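PDB 3DMH: probable ribosomal RNA small subunit methyltransferase from Thermus thermophilus, which methylates the N2 atom of a guanosine in 16S ribosomal RNA, using S-adenosylmethionine as the methyl donor. Local coordinates for residues His201-Val206 and Val268-Lys273; Gln236-Gly241 and Ala297-Ile302; Glu257-Glu262 and Lys281-His286. All coordinates share one frame; numbering follows the deposited sequence. Where two conformers were deposited one is given.

Interaction 1: residues His201-Val206 and Val268-Lys273; sequences HHLPGV and VLSLQK
The hydroxyl of Ser270 reaches out of helix 265-277 to the end of strand 196-202, where it receives the backbone N-H of Leu203: Leu203 N lies 3.0 Å from Ser270 OG, and the bond is nearly straight at 166°. The same oxygen sits against the backbone of the preceding residue, 3.2 Å from His202 CA, and Val206 CG1 borders it more loosely. Leu203 CD1 meets Leu269 CB at 4.0 Å, the two leucines crossing obliquely. Further along the helix, the extended chain of Lys273 passes the His201 imidazole at about a right angle, its CE 3.5 Å from His201 CD2. The lysine gets there because its CG stands anti to the backbone N (chi1 -176°) and the rest of the chain stays straight; Lys273 also makes a cation-pi contact with Trp186.

Behind this first shell, Ser270 OG is also bonded to Ala266 O one helical turn earlier. The ring of His202 leads away from the helix, ND1 donating to Leu203 O at 3.2 Å from above the carbonyl plane, and NE2 bonded to Gly210 N. Since Ala266 O can only accept, the serine proton is committed to the helix, which leaves the oxygen to accept from Leu203 N. One buried hydroxyl thus serves the helix and the first amide beyond the strand, joining the two through a single oxygen.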
loop_
_atom_site.group_PDB
_atom_site.type_symbol
_atom_site.label_atom_id
_atom_site.label_comp_id
_atom_site.label_asym_id
_atom_site.label_seq_id
_atom_site.Cartn_x
_atom_site.Cartn_y
_atom_site.Cartn_z
ATOM N N HIS A 201 -7.944 14.095 3.929
ATOM C CA HIS A 201 -6.643 14.608 3.525
ATOM C C HIS A 201 -5.829 13.417 3.117
ATOM O O HIS A 201 -5.831 12.400 3.805
ATOM C CB HIS A 201 -5.945 15.286 4.692
ATOM C CG HIS A 201 -6.520 16.622 5.030
ATOM N ND1 HIS A 201 -7.700 16.781 5.731
ATOM C CD2 HIS A 201 -6.093 17.870 4.728
ATOM C CE1 HIS A 201 -7.959 18.070 5.863
ATOM N NE2 HIS A 201 -7.002 18.752 5.262
ATOM N N HIS A 202 -5.149 13.537 1.992
ATOM C CA HIS A 202 -4.306 12.428 1.557
ATOM C C HIS A 202 -3.147 12.818 0.666
ATOM O O HIS A 202 -3.161 13.847 -0.031
ATOM C CB HIS A 202 -5.152 11.325 0.910
ATOM C CG HIS A 202 -5.871 11.761 -0.323
ATOM N ND1 HIS A 202 -5.226 11.956 -1.526
ATOM C CD2 HIS A 202 -7.177 12.047 -0.540
ATOM C CE1 HIS A 202 -6.106 12.339 -2.433
ATOM N NE2 HIS A 202 -7.295 12.406 -1.861
ATOM N N LEU A 203 -2.125 11.964 0.730
ATOM C CA LEU A 203 -0.965 12.035 -0.138
ATOM C C LEU A 203 -1.251 11.286 -1.444
ATOM O O LEU A 203 -2.318 10.652 -1.585
ATOM C CB LEU A 203 0.250 11.429 0.582
ATOM C CG LEU A 203 0.772 12.223 1.782
ATOM C CD1 LEU A 203 1.669 11.313 2.629
ATOM C CD2 LEU A 203 1.562 13.430 1.328
ATOM N N PRO A 204 -0.318 11.369 -2.419
ATOM C CA PRO A 204 -0.556 10.649 -3.665
ATOM C C PRO A 204 -0.560 9.132 -3.493
ATOM O O PRO A 204 0.097 8.599 -2.584
ATOM C CB PRO A 204 0.640 11.044 -4.546
ATOM C CG PRO A 204 1.194 12.293 -3.957
ATOM C CD PRO A 204 0.927 12.167 -2.471
ATOM N N GLY A 205 -1.332 8.468 -4.351
ATOM C CA GLY A 205 -1.248 7.012 -4.508
ATOM C C GLY A 205 -2.262 6.228 -3.696
ATOM O O GLY A 205 -2.389 4.991 -3.845
ATOM N N VAL A 206 -2.969 6.919 -2.809
ATOM C CA VAL A 206 -3.955 6.255 -1.948
ATOM C C VAL A 206 -5.117 5.708 -2.767
ATOM O O VAL A 206 -5.396 6.193 -3.893
ATOM C CB VAL A 206 -4.500 7.210 -0.846
ATOM C CG1 VAL A 206 -3.359 7.737 0.002
ATOM C CG2 VAL A 206 -5.304 8.355 -1.481
ATOM N N VAL A 268 -1.307 5.589 5.774
ATOM C CA VAL A 268 -1.276 5.785 7.226
ATOM C C VAL A 268 -1.161 7.277 7.555
ATOM O O VAL A 268 -1.905 7.807 8.398
ATOM C CB VAL A 268 -0.096 5.040 7.859
ATOM C CG1 VAL A 268 0.085 5.415 9.336
ATOM C CG2 VAL A 268 -0.301 3.548 7.718
ATOM N N LEU A 269 -0.234 7.959 6.889
ATOM C CA LEU A 269 -0.028 9.401 7.145
ATOM C C LEU A 269 -1.253 10.207 6.752
ATOM O O LEU A 269 -1.607 11.189 7.410
ATOM C CB LEU A 269 1.185 9.929 6.388
ATOM C CG LEU A 269 2.516 9.294 6.830
ATOM C CD1 LEU A 269 3.641 9.674 5.878
ATOM C CD2 LEU A 269 2.887 9.693 8.262
ATOM N N SER A 270 -1.903 9.774 5.676
ATOM C CA SER A 270 -3.159 10.402 5.240
ATOM C C SER A 270 -4.255 10.292 6.288
ATOM O O SER A 270 -4.892 11.300 6.632
ATOM C CB SER A 270 -3.624 9.795 3.923
ATOM O OG SER A 270 -2.656 10.010 2.909
ATOM N N LEU A 271 -4.453 9.077 6.810
ATOM C CA LEU A 271 -5.409 8.879 7.894
ATOM C C LEU A 271 -5.078 9.757 9.109
ATOM O O LEU A 271 -5.974 10.352 9.701
ATOM C CB LEU A 271 -5.430 7.408 8.301
ATOM C CG LEU A 271 -6.282 7.024 9.520
ATOM C CD1 LEU A 271 -7.755 7.457 9.331
ATOM C CD2 LEU A 271 -6.175 5.525 9.787
ATOM N N GLN A 272 -3.797 9.825 9.483
ATOM C CA GLN A 272 -3.404 10.619 10.649
ATOM C C GLN A 272 -3.760 12.089 10.460
ATOM O O GLN A 272 -4.269 12.735 11.392
ATOM C CB GLN A 272 -1.909 10.424 10.941
ATOM C CG GLN A 272 -1.626 9.049 11.550
ATOM C CD GLN A 272 -0.151 8.709 11.673
ATOM O OE1 GLN A 272 0.704 9.329 11.042
ATOM N NE2 GLN A 272 0.151 7.709 12.484
ATOM N N LYS A 273 -3.507 12.622 9.265
ATOM C CA LYS A 273 -3.817 14.036 8.996
ATOM C C LYS A 273 -5.324 14.261 8.999
ATOM O O LYS A 273 -5.801 15.263 9.547
ATOM C CB LYS A 273 -3.207 14.518 7.672
ATOM C CG LYS A 273 -3.417 16.026 7.398
ATOM C CD LYS A 273 -2.536 16.524 6.270
ATOM C CE LYS A 273 -2.837 17.987 5.926
ATOM N NZ LYS A 273 -1.894 18.513 4.892
#

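Interaction 2: residues Gln236-Gly241 and Ala297-Ile302; sequences QVLDLG and ARFDII. With SAM (S-adenosylmethionine), chain D.
Two parallel strands at the centre of the Rossmann-like methyltransferase sheet meet here, and the first of them, 236-240, runs into the glycine loop that receives S-adenosylmethionine. Val237 pairs with Ile301 and Leu238 with Ile302. Leu238 N donates to Ile301 O at 3.0 Å, while Gln236 O takes two backbone donors, Ile301 N at 3.1 Å and Asp300 N at 2.9 Å, where segment 297-302 turns a corner at Asp300. The carboxylate of Asp300 closes this end: its OD2 accepts Gln236 N at 2.8 Å on the anti side, almost straight at 172°. Its other oxygen, OD1, forms a salt bridge with Arg331, which also binds Gln236 OE1.

The ring of Phe299 lies flat against Leu238, whose CB stands 3.7 Å from the ring centroid and only 7° off the normal, a CH-pi contact over the face. With its CG anti to the carbonyl carbon (chi1 -60°), the phenylalanine lays its ring beside the first strand, and the backbone carbonyl carbon of Gln236 comes to its edge. Leu238 and Ile302 point the same way side by side, and Leu240 CD1 reaches Ile302 CG2 at 3.7 Å. At the far end, Gly241 O accepts the amino nitrogen of S-adenosylmethionine at 2.8 Å.

Helix 317-329 covers the Leu240 and Ile302 face through Phe322 and Ala326, Val237 packs on Val258 of the adjoining strand 257-262, and the backbone of Leu238 continues the pairing to Val303.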
loop_
_atom_site.group_PDB
_atom_site.type_symbol
_atom_site.label_atom_id
_atom_site.label_comp_id
_atom_site.label_asym_id
_atom_site.label_seq_id
_atom_site.Cartn_x
_atom_site.Cartn_y
_atom_site.Cartn_z
ATOM N N GLN A 236 -15.194 -1.337 20.343
ATOM C CA GLN A 236 -13.858 -1.458 19.755
ATOM C C GLN A 236 -13.973 -1.940 18.313
ATOM O O GLN A 236 -14.531 -3.005 18.053
ATOM C CB GLN A 236 -12.995 -2.392 20.603
ATOM C CG GLN A 236 -12.639 -1.776 21.950
ATOM C CD GLN A 236 -12.035 -2.772 22.915
ATOM O OE1 GLN A 236 -12.197 -3.982 22.764
ATOM N NE2 GLN A 236 -11.344 -2.265 23.929
ATOM N N VAL A 237 -13.470 -1.123 17.390
ATOM C CA VAL A 237 -13.613 -1.387 15.956
ATOM C C VAL A 237 -12.224 -1.552 15.358
ATOM O O VAL A 237 -11.317 -0.780 15.678
ATOM C CB VAL A 237 -14.320 -0.208 15.243
ATOM C CG1 VAL A 237 -14.296 -0.374 13.716
ATOM C CG2 VAL A 237 -15.759 -0.075 15.734
ATOM N N LEU A 238 -12.053 -2.568 14.506
ATOM C CA LEU A 238 -10.856 -2.705 13.686
ATOM C C LEU A 238 -11.258 -2.450 12.245
ATOM O O LEU A 238 -12.211 -3.076 11.770
ATOM C CB LEU A 238 -10.282 -4.115 13.786
ATOM C CG LEU A 238 -9.008 -4.402 12.976
ATOM C CD1 LEU A 238 -7.833 -3.571 13.466
ATOM C CD2 LEU A 238 -8.674 -5.880 13.149
ATOM N N ASP A 239 -10.539 -1.539 11.583
ATOM C CA ASP A 239 -10.769 -1.221 10.165
ATOM C C ASP A 239 -9.602 -1.846 9.404
ATOM O O ASP A 239 -8.462 -1.357 9.505
ATOM C CB ASP A 239 -10.823 0.304 9.972
ATOM C CG ASP A 239 -11.099 0.731 8.536
ATOM O OD1 ASP A 239 -11.122 -0.110 7.623
ATOM O OD2 ASP A 239 -11.256 1.952 8.351
ATOM N N LEU A 240 -9.878 -2.946 8.683
ATOM C CA LEU A 240 -8.824 -3.662 7.949
ATOM C C LEU A 240 -8.594 -2.988 6.607
ATOM O O LEU A 240 -9.454 -3.038 5.700
ATOM C CB LEU A 240 -9.215 -5.130 7.728
ATOM C CG LEU A 240 -9.267 -6.036 8.948
ATOM C CD1 LEU A 240 -9.982 -7.336 8.652
ATOM C CD2 LEU A 240 -7.858 -6.327 9.457
ATOM N N GLY A 241 -7.422 -2.372 6.450
ATOM C CA GLY A 241 -7.095 -1.660 5.232
ATOM C C GLY A 241 -7.721 -0.292 5.289
ATOM O O GLY A 241 -8.543 0.056 4.454
ATOM N N ALA A 297 -5.337 -8.864 21.225
ATOM C CA ALA A 297 -6.319 -7.828 20.892
ATOM C C ALA A 297 -7.553 -8.422 20.216
ATOM O O ALA A 297 -7.430 -9.182 19.250
ATOM C CB ALA A 297 -5.699 -6.751 20.013
ATOM N N ARG A 298 -8.732 -8.084 20.746
ATOM C CA ARG A 298 -10.013 -8.477 20.148
ATOM C C ARG A 298 -10.945 -7.275 19.979
ATOM O O ARG A 298 -10.714 -6.205 20.552
ATOM C CB ARG A 298 -10.712 -9.553 20.986
ATOM C CG ARG A 298 -9.909 -10.813 21.230
ATOM C CD ARG A 298 -9.743 -11.635 19.967
ATOM N NE ARG A 298 -9.038 -12.883 20.256
ATOM C CZ ARG A 298 -7.723 -13.050 20.137
ATOM N NH1 ARG A 298 -6.947 -12.048 19.725
ATOM N NH2 ARG A 298 -7.179 -14.227 20.435
ATOM N N PHE A 299 -11.988 -7.444 19.175
ATOM C CA PHE A 299 -12.829 -6.317 18.801
ATOM C C PHE A 299 -14.289 -6.710 18.806
ATOM O O PHE A 299 -14.620 -7.897 18.733
ATOM C CB PHE A 299 -12.405 -5.786 17.419
ATOM C CG PHE A 299 -10.973 -5.318 17.375
ATOM C CD1 PHE A 299 -10.658 -3.991 17.635
ATOM C CD2 PHE A 299 -9.932 -6.226 17.140
ATOM C CE1 PHE A 299 -9.342 -3.555 17.632
ATOM C CE2 PHE A 299 -8.592 -5.806 17.154
ATOM C CZ PHE A 299 -8.298 -4.469 17.400
ATOM N N ASP A 300 -15.151 -5.695 18.904
ATOM C CA ASP A 300 -16.602 -5.855 18.843
ATOM C C ASP A 300 -17.121 -5.781 17.399
ATOM O O ASP A 300 -18.098 -6.451 17.045
ATOM C CB ASP A 300 -17.283 -4.759 19.671
ATOM C CG ASP A 300 -16.770 -4.701 21.105
ATOM O OD1 ASP A 300 -16.793 -5.752 21.785
ATOM O OD2 ASP A 300 -16.341 -3.606 21.548
ATOM N N ILE A 301 -16.481 -4.948 16.580
ATOM C CA ILE A 301 -16.917 -4.734 15.200
ATOM C C ILE A 301 -15.677 -4.674 14.327
ATOM O O ILE A 301 -14.722 -3.980 14.663
ATOM C CB ILE A 301 -17.690 -3.399 15.051
ATOM C CG1 ILE A 301 -18.972 -3.425 15.885
ATOM C CG2 ILE A 301 -18.047 -3.121 13.592
ATOM C CD1 ILE A 301 -19.594 -2.054 16.072
ATOM N N ILE A 302 -15.698 -5.389 13.206
ATOM C CA ILE A 302 -14.603 -5.305 12.236
ATOM C C ILE A 302 -15.182 -4.979 10.872
ATOM O O ILE A 302 -16.195 -5.569 10.463
ATOM C CB ILE A 302 -13.780 -6.605 12.202
ATOM C CG1 ILE A 302 -13.126 -6.801 13.575
ATOM C CG2 ILE A 302 -12.714 -6.540 11.075
ATOM C CD1 ILE A 302 -12.195 -7.989 13.684
HETATM N N SAM D . -10.859 1.547 3.928
HETATM C CA SAM D . -10.487 2.516 2.841
HETATM C C SAM D . -11.746 2.969 2.133
HETATM O O SAM D . -12.772 2.318 2.377
HETATM O OXT SAM D . -11.697 3.920 1.335
HETATM C CB SAM D . -9.556 1.870 1.812
HETATM C CG SAM D . -10.111 0.638 1.093
HETATM S SD SAM D . -8.961 0.040 -0.188
HETATM C CE SAM D . -10.079 -0.892 -1.274
HETATM C "C5'" SAM D . -8.040 -1.325 0.579
HETATM C "C4'" SAM D . -6.943 -0.832 1.509
HETATM O "O4'" SAM D . -6.262 -2.011 1.933
HETATM C "C3'" SAM D . -5.913 0.103 0.860
HETATM O "O3'" SAM D . -5.783 1.323 1.580
HETATM C "C2'" SAM D . -4.628 -0.731 0.868
HETATM O "O2'" SAM D . -3.426 0.008 0.947
HETATM C "C1'" SAM D . -4.912 -1.615 2.080
HETATM N N9 SAM D . -4.044 -2.776 2.114
HETATM C C8 SAM D . -3.498 -3.494 1.053
HETATM N N7 SAM D . -2.769 -4.526 1.545
HETATM C C5 SAM D . -2.833 -4.457 2.921
HETATM C C6 SAM D . -2.257 -5.209 3.952
HETATM N N6 SAM D . -1.435 -6.234 3.691
HETATM N N1 SAM D . -2.547 -4.851 5.248
HETATM C C2 SAM D . -3.363 -3.781 5.540
HETATM N N3 SAM D . -3.902 -2.981 4.538
HETATM C C4 SAM D . -3.635 -3.348 3.265
#

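Interaction 3: residues Glu257-Glu262 and Lys281-His286; sequences EVVGVE and KAQALH. With SAM (S-adenosylmethionine), chain D.
The His286 imidazole turns its edge to Glu262, with the backbone oxygen Glu262 O near the ring plane, 3.3 Å from His286 CD2. His286 NE2 is bonded to Asp263 O and Thr74 O. A second flat group, the carboxylate of Glu262, grips the ribose of S-adenosylmethionine with both oxygens: OE1 accepts O3' at 2.7 Å and OE2 accepts O2' at 2.6 Å. A bend at chi2 (56°) swings the carboxylate away from strand 283-286, and backbone N-H groups of Gly243 and Asp264 hold its two oxygens. A glutamine in its place would probably leave one ribose hydroxyl without its acceptor and set an amide NH2 against a backbone N-H.

Parallel pairing carries the rest. Gly260 N donates to Gln283 O at 2.8 Å, and Leu285 N returns to Gly260 O at 2.8 Å, whereas the bond from Glu262 N to Leu285 O is weak. Val259 divides its methyls, CG1 against Leu285 CD1 at 3.7 Å and CG2 against Gln283 NE2.

These strands frame a beta-alpha-beta crossover: helix 265-277 packs on Ala282 and Ala284, and 257-262 pairs on its other edge with 236-240, leaving 283-286 as an edge strand of this sheet.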
loop_
_atom_site.group_PDB
_atom_site.type_symbol
_atom_site.label_atom_id
_atom_site.label_comp_id
_atom_site.label_asym_id
_atom_site.label_seq_id
_atom_site.Cartn_x
_atom_site.Cartn_y
_atom_site.Cartn_z
ATOM N N GLU A 257 -14.209 3.220 19.412
ATOM C CA GLU A 257 -12.770 3.252 19.674
ATOM C C GLU A 257 -12.072 2.453 18.572
ATOM O O GLU A 257 -11.977 1.228 18.649
ATOM C CB GLU A 257 -12.474 2.686 21.067
ATOM C CG GLU A 257 -13.329 3.340 22.160
ATOM C CD GLU A 257 -13.109 2.775 23.558
ATOM O OE1 GLU A 257 -12.148 2.009 23.776
ATOM O OE2 GLU A 257 -13.910 3.115 24.455
ATOM N N VAL A 258 -11.607 3.170 17.546
ATOM C CA VAL A 258 -11.191 2.578 16.268
ATOM C C VAL A 258 -9.686 2.394 16.173
ATOM O O VAL A 258 -8.915 3.291 16.549
ATOM C CB VAL A 258 -11.669 3.434 15.069
ATOM C CG1 VAL A 258 -11.489 2.662 13.777
ATOM C CG2 VAL A 258 -13.133 3.838 15.223
ATOM N N VAL A 259 -9.304 1.210 15.682
ATOM C CA VAL A 259 -7.932 0.903 15.287
ATOM C C VAL A 259 -7.963 0.661 13.790
ATOM O O VAL A 259 -8.717 -0.195 13.333
ATOM C CB VAL A 259 -7.409 -0.368 15.956
ATOM C CG1 VAL A 259 -5.988 -0.693 15.453
ATOM C CG2 VAL A 259 -7.396 -0.208 17.469
ATOM N N GLY A 260 -7.190 1.436 13.028
ATOM C CA GLY A 260 -7.061 1.222 11.579
ATOM C C GLY A 260 -5.724 0.551 11.359
ATOM O O GLY A 260 -4.725 0.958 11.950
ATOM N N VAL A 261 -5.723 -0.507 10.542
ATOM C CA VAL A 261 -4.466 -1.131 10.093
ATOM C C VAL A 261 -4.361 -0.931 8.600
ATOM O O VAL A 261 -5.334 -1.081 7.863
ATOM C CB VAL A 261 -4.330 -2.624 10.465
ATOM C CG1 VAL A 261 -4.146 -2.770 11.986
ATOM C CG2 VAL A 261 -5.500 -3.505 9.991
ATOM N N GLU A 262 -3.160 -0.554 8.169
ATOM C CA GLU A 262 -2.950 -0.145 6.775
ATOM C C GLU A 262 -1.491 -0.429 6.405
ATOM O O GLU A 262 -0.577 -0.009 7.153
ATOM C CB GLU A 262 -3.286 1.345 6.640
ATOM C CG GLU A 262 -2.890 1.991 5.326
ATOM C CD GLU A 262 -3.492 1.282 4.125
ATOM O OE1 GLU A 262 -4.735 1.203 4.041
ATOM O OE2 GLU A 262 -2.705 0.824 3.278
ATOM N N LYS A 281 -10.165 11.054 17.192
ATOM C CA LYS A 281 -9.076 10.191 17.688
ATOM C C LYS A 281 -9.268 8.742 17.264
ATOM O O LYS A 281 -10.350 8.170 17.407
ATOM C CB LYS A 281 -8.964 10.261 19.227
ATOM C CG LYS A 281 -8.296 11.525 19.793
ATOM C CD LYS A 281 -9.249 12.715 19.807
ATOM C CE LYS A 281 -8.543 13.999 20.215
ATOM N NZ LYS A 281 -9.300 15.177 19.719
ATOM N N ALA A 282 -8.196 8.164 16.738
ATOM C CA ALA A 282 -8.135 6.738 16.410
ATOM C C ALA A 282 -6.680 6.324 16.291
ATOM O O ALA A 282 -5.794 7.172 16.111
ATOM C CB ALA A 282 -8.891 6.435 15.105
ATOM N N GLN A 283 -6.425 5.022 16.395
ATOM C CA GLN A 283 -5.084 4.506 16.210
ATOM C C GLN A 283 -4.922 4.209 14.745
ATOM O O GLN A 283 -5.735 3.493 14.167
ATOM C CB GLN A 283 -4.865 3.239 17.018
ATOM C CG GLN A 283 -4.968 3.478 18.521
ATOM C CD GLN A 283 -4.648 2.237 19.313
ATOM O OE1 GLN A 283 -3.511 1.752 19.302
ATOM N NE2 GLN A 283 -5.645 1.703 19.990
ATOM N N ALA A 284 -3.907 4.812 14.151
ATOM C CA ALA A 284 -3.657 4.661 12.725
ATOM C C ALA A 284 -2.357 3.893 12.587
ATOM O O ALA A 284 -1.271 4.486 12.587
ATOM C CB ALA A 284 -3.545 6.030 12.060
ATOM N N LEU A 285 -2.470 2.572 12.448
ATOM C CA LEU A 285 -1.284 1.725 12.518
ATOM C C LEU A 285 -0.797 1.352 11.150
ATOM O O LEU A 285 -1.575 0.985 10.277
ATOM C CB LEU A 285 -1.567 0.450 13.315
ATOM C CG LEU A 285 -2.172 0.675 14.700
ATOM C CD1 LEU A 285 -2.336 -0.664 15.355
ATOM C CD2 LEU A 285 -1.271 1.564 15.514
ATOM N N HIS A 286 0.515 1.422 11.002
ATOM C CA HIS A 286 1.186 0.939 9.813
ATOM C C HIS A 286 1.459 -0.540 10.064
ATOM O O HIS A 286 2.293 -0.900 10.884
ATOM C CB HIS A 286 2.475 1.744 9.594
ATOM C CG HIS A 286 3.126 1.479 8.271
ATOM N ND1 HIS A 286 4.467 1.695 8.026
ATOM C CD2 HIS A 286 2.593 1.037 7.106
ATOM C CE1 HIS A 286 4.734 1.386 6.768
ATOM N NE2 HIS A 286 3.614 0.970 6.194
HETATM N N SAM D . -10.859 1.547 3.928
HETATM C CA SAM D . -10.487 2.516 2.841
HETATM C C SAM D . -11.746 2.969 2.133
HETATM O O SAM D . -12.772 2.318 2.377
HETATM O OXT SAM D . -11.697 3.920 1.335
HETATM C CB SAM D . -9.556 1.870 1.812
HETATM C CG SAM D . -10.111 0.638 1.093
HETATM S SD SAM D . -8.961 0.040 -0.188
HETATM C CE SAM D . -10.079 -0.892 -1.274
HETATM C "C5'" SAM D . -8.040 -1.325 0.579
HETATM C "C4'" SAM D . -6.943 -0.832 1.509
HETATM O "O4'" SAM D . -6.262 -2.011 1.933
HETATM C "C3'" SAM D . -5.913 0.103 0.860
HETATM O "O3'" SAM D . -5.783 1.323 1.580
HETATM C "C2'" SAM D . -4.628 -0.731 0.868
HETATM O "O2'" SAM D . -3.426 0.008 0.947
HETATM C "C1'" SAM D . -4.912 -1.615 2.080
HETATM N N9 SAM D . -4.044 -2.776 2.114
HETATM C C8 SAM D . -3.498 -3.494 1.053
HETATM N N7 SAM D . -2.769 -4.526 1.545
HETATM C C5 SAM D . -2.833 -4.457 2.921
HETATM C C6 SAM D . -2.257 -5.209 3.952
HETATM N N6 SAM D . -1.435 -6.234 3.691
HETATM N N1 SAM D . -2.547 -4.851 5.248
HETATM C C2 SAM D . -3.363 -3.781 5.540
HETATM N N3 SAM D . -3.902 -2.981 4.538
HETATM C C4 SAM D . -3.635 -3.348 3.265
HETATM O O HOH W 1 -8.417 3.572 19.302
HETATM O O HOH W 2 -11.744 5.971 17.603
#

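All three contacts belong to one Rossmann-like methyltransferase domain. Interactions 2 and 3 are steps of the same sheet, their centres about 9 Å apart, joined where strands 236-240 and 257-262 pair. Along the chain, interaction 3 is nested inside the loop closed by interaction 2, while interaction 1 crosses both, its segments alternating with theirs. Interaction 1, centred about 13 Å from interaction 3 and 20 Å from interaction 2, lies beside the sheet: its helix is the crossover of interaction 3. The general principle is that the C-terminal ends of adjacent parallel strands build the cofactor site. Here Gly241 takes the amino group and Glu262 the ribose, while 201-206 packs on helix 265-277, the side chain of Val206 about 6 Å from the cofactor.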